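Uncharacterized protein MJ0100 (Methanocaldococcus jannaschii, PDB 3KPB) probably makes homocysteine from aspartate semialdehyde and sulfide, and through this C-terminal pair of CBS domains binds S-adenosylmethionine and methylthioadenosine, closing as its sites fill. Local coordinates at residues S50-I53 with A54-L57. Sequence-based numbering, arbitrary orientation.
Sequences SWDI and AKAL. With SAM (S-adenosylmethionine), chain E.
Asp-52 and Lys-55, one turn apart on helix 50-58, meet through their charged ends beside the ribose of S-adenosylmethionine. The carboxylate takes both ribose hydroxyls, O2' donating to OD2 at 2.8 Å and O3' to OD1 at 2.4 Å, a length shorter than usual and to be read with caution. A short acid suits the place, since two oxygens on one carbon match two vicinal hydroxyls; such a ribose-binding aspartate is characteristic of nucleotide sites in CBS domains. Thr-49 N, just before the helix, also bonds OD2 and helps fix the carboxylate's rotation. Lys-55, long and flexible enough to reach back past the indole, bends at chi3 (59°) and again at chi4, which brings CE to 3.4 Å from Asp-52 OD1, while NZ makes only a long salt bridge of 3.7 Å to that oxygen. A water bridges the two, donating to OD1 and accepting from NZ, and this is the looser, partly exposed side. An alanine in place of Asp-52 would probably leave the ribose hydroxyls without the carboxylate that accepts from them, and Lys-55 without this nearby counter-charge. Trp-51, with CG anti to its own N (chi1 -173°), offers a broad flat face to the ligand's methyl CE, which stands toward the rim, and CD1 lies 3.6 Å from C5'. The lysine's CD reaches the ring obliquely, 4.1 Å from NE1. Main-chain i to i+4 bonds, such as Ala-54 N to Ser-50 O at 3.1 Å, form the helix's own framework. The tight side is where branched Ile-53 rests on Ile-20, Ala-23 and Leu-27 of helix 20-30, with small Ala-56 touching Ile-20. Following strand 44-48, the helix thus packs on helix 20-30, meets Leu-57 of the second subunit through Ile-53, and turns Trp-51, Asp-52 and Lys-55 to the ligand.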
ATOM      1  N   SER A  50      -5.651   0.876   1.242  1.00 13.11           N
ATOM      2  CA  SER A  50      -5.280   0.187   2.486  1.00 13.24           C
ATOM      3  C   SER A  50      -4.498   1.078   3.453  1.00 12.86           C
ATOM      4  O   SER A  50      -4.544   0.857   4.666  1.00 12.63           O
ATOM      5  CB  SER A  50      -4.519  -1.116   2.231  1.00 13.41           C
ATOM      6  OG  SER A  50      -3.272  -0.863   1.610  1.00 14.53           O
ATOM      7  N   TRP A  51      -3.786   2.075   2.926  1.00 12.62           N
ATOM      8  CA  TRP A  51      -3.108   3.033   3.792  1.00 12.81           C
ATOM      9  C   TRP A  51      -4.103   3.745   4.709  1.00 12.86           C
ATOM     10  O   TRP A  51      -3.845   3.921   5.901  1.00 13.04           O
ATOM     11  CB  TRP A  51      -2.304   4.048   2.990  1.00 12.83           C
ATOM     12  CG  TRP A  51      -1.471   4.922   3.869  1.00 12.99           C
ATOM     13  CD1 TRP A  51      -1.695   6.238   4.174  1.00 14.01           C
ATOM     14  CD2 TRP A  51      -0.297   4.536   4.593  1.00 13.30           C
ATOM     15  NE1 TRP A  51      -0.719   6.700   5.029  1.00 14.31           N
ATOM     16  CE2 TRP A  51       0.157   5.678   5.295  1.00 14.04           C
ATOM     17  CE3 TRP A  51       0.431   3.340   4.700  1.00 13.65           C
ATOM     18  CZ2 TRP A  51       1.307   5.657   6.098  1.00 15.01           C
ATOM     19  CZ3 TRP A  51       1.572   3.321   5.499  1.00 15.34           C
ATOM     20  CH2 TRP A  51       1.997   4.474   6.187  1.00 15.16           C
ATOM     21  N   ASP A  52      -5.243   4.142   4.155  1.00 12.81           N
ATOM     22  CA  ASP A  52      -6.271   4.811   4.949  1.00 13.11           C
ATOM     23  C   ASP A  52      -6.936   3.898   5.972  1.00 13.25           C
ATOM     24  O   ASP A  52      -7.389   4.375   7.007  1.00 13.25           O
ATOM     25  CB  ASP A  52      -7.325   5.418   4.039  1.00 13.14           C
ATOM     26  CG  ASP A  52      -6.740   6.417   3.082  1.00 14.25           C
ATOM     27  OD1 ASP A  52      -6.082   7.376   3.544  1.00 14.89           O
ATOM     28  OD2 ASP A  52      -6.927   6.236   1.867  1.00 14.41           O
ATOM     29  N   ILE A  53      -7.005   2.598   5.691  1.00 13.42           N
ATOM     30  CA  ILE A  53      -7.471   1.633   6.696  1.00 13.69           C
ATOM     31  C   ILE A  53      -6.530   1.656   7.902  1.00 13.89           C
ATOM     32  O   ILE A  53      -6.975   1.780   9.044  1.00 13.83           O
ATOM     33  CB  ILE A  53      -7.586   0.197   6.114  1.00 13.60           C
ATOM     34  CG1 ILE A  53      -8.568   0.158   4.928  1.00 13.49           C
ATOM     35  CG2 ILE A  53      -7.965  -0.830   7.198  1.00 14.33           C
ATOM     36  CD1 ILE A  53     -10.017   0.594   5.232  1.00 13.83           C
ATOM     37  N   ALA A  54      -5.226   1.550   7.644  1.00 14.18           N
ATOM     38  CA  ALA A  54      -4.220   1.686   8.701  1.00 14.31           C
ATOM     39  C   ALA A  54      -4.335   3.024   9.437  1.00 14.56           C
ATOM     40  O   ALA A  54      -4.270   3.066  10.668  1.00 14.59           O
ATOM     41  CB  ALA A  54      -2.811   1.499   8.138  1.00 14.33           C
ATOM     42  N   LYS A  55      -4.518   4.111   8.688  1.00 14.73           N
ATOM     43  CA  LYS A  55      -4.614   5.444   9.281  1.00 15.39           C
ATOM     44  C   LYS A  55      -5.847   5.543  10.193  1.00 14.97           C
ATOM     45  O   LYS A  55      -5.766   6.099  11.295  1.00 15.26           O
ATOM     46  CB  LYS A  55      -4.645   6.500   8.174  1.00 15.91           C
ATOM     47  CG  LYS A  55      -4.043   7.849   8.538  1.00 18.03           C
ATOM     48  CD  LYS A  55      -3.523   8.576   7.283  1.00 20.30           C
ATOM     49  CE  LYS A  55      -4.627   8.809   6.252  1.00 21.43           C
ATOM     50  NZ  LYS A  55      -4.428  10.079   5.484  1.00 22.43           N
ATOM     51  N   ALA A  56      -6.971   4.974   9.744  1.00 14.50           N
ATOM     52  CA  ALA A  56      -8.210   4.952  10.540  1.00 14.66           C
ATOM     53  C   ALA A  56      -8.024   4.234  11.872  1.00 15.13           C
ATOM     54  O   ALA A  56      -8.452   4.728  12.915  1.00 15.50           O
ATOM     55  CB  ALA A  56      -9.355   4.325   9.753  1.00 14.30           C
ATOM     56  N   LEU A  57      -7.375   3.073  11.828  1.00 15.40           N
ATOM     57  CA  LEU A  57      -7.019   2.338  13.039  1.00 16.06           C
ATOM     58  C   LEU A  57      -6.114   3.153  13.960  1.00 16.76           C
ATOM     59  O   LEU A  57      -6.333   3.181  15.176  1.00 17.13           O
ATOM     60  CB  LEU A  57      -6.364   0.995  12.695  1.00 15.77           C
ATOM     61  CG  LEU A  57      -7.265  -0.107  12.134  1.00 16.52           C
ATOM     62  CD1 LEU A  57      -6.468  -1.384  11.984  1.00 17.56           C
ATOM     63  CD2 LEU A  57      -8.491  -0.367  12.998  1.00 17.70           C
TER
HETATM   64  N   SAM E1000      -0.160   4.911  -3.817  0.50 26.15           N
HETATM   65  CA  SAM E1000      -0.055   5.235  -2.386  0.50 26.06           C
HETATM   66  C   SAM E1000      -1.339   4.816  -1.664  0.50 25.92           C
HETATM   67  O   SAM E1000      -1.921   3.767  -1.954  0.50 26.08           O
HETATM   68  OXT SAM E1000      -1.824   5.511  -0.767  0.50 25.88           O
HETATM   69  CB  SAM E1000       0.157   6.743  -2.218  0.50 26.11           C
HETATM   70  CG  SAM E1000       1.048   7.043  -1.011  0.50 25.93           C
HETATM   71  SD  SAM E1000       0.264   8.179   0.188  0.50 25.66           S
HETATM   72  CE  SAM E1000       1.316   7.914   1.597  0.50 25.61           C
HETATM   73  C5' SAM E1000      -1.288   7.430   0.802  0.50 22.34           C
HETATM   74  C4' SAM E1000      -2.510   8.307   0.535  0.50 19.04           C
HETATM   75  O4' SAM E1000      -2.673   8.512  -0.876  0.50 16.92           O
HETATM   76  C3' SAM E1000      -3.757   7.540   0.964  0.50 17.76           C
HETATM   77  O3' SAM E1000      -4.208   8.084   2.202  0.50 18.71           O
HETATM   78  C2' SAM E1000      -4.777   7.828  -0.135  0.50 16.71           C
HETATM   79  O2' SAM E1000      -5.947   8.413   0.450  0.50 15.93           O
HETATM   80  C1' SAM E1000      -4.060   8.845  -1.026  0.50 15.58           C
HETATM   81  N9  SAM E1000      -4.471   8.624  -2.428  0.50 13.83           N
HETATM   82  C8  SAM E1000      -4.319   7.497  -3.128  0.50 13.15           C
HETATM   83  N7  SAM E1000      -4.815   7.669  -4.355  0.50 13.46           N
HETATM   84  C5  SAM E1000      -5.283   8.913  -4.436  0.50 13.52           C
HETATM   85  C6  SAM E1000      -5.901   9.647  -5.440  0.50 13.33           C
HETATM   86  N6  SAM E1000      -6.134   9.116  -6.637  0.50 13.78           N
HETATM   87  N1  SAM E1000      -6.262  10.914  -5.187  0.50 13.15           N
HETATM   88  C2  SAM E1000      -6.038  11.461  -4.003  0.50 13.91           C
HETATM   89  N3  SAM E1000      -5.452  10.788  -3.025  0.50 13.63           N
HETATM   90  C4  SAM E1000      -5.069   9.517  -3.213  0.50 13.52           C
HETATM   91  O   HOH W   1      -6.983  10.473   4.029  1.00 20.59           O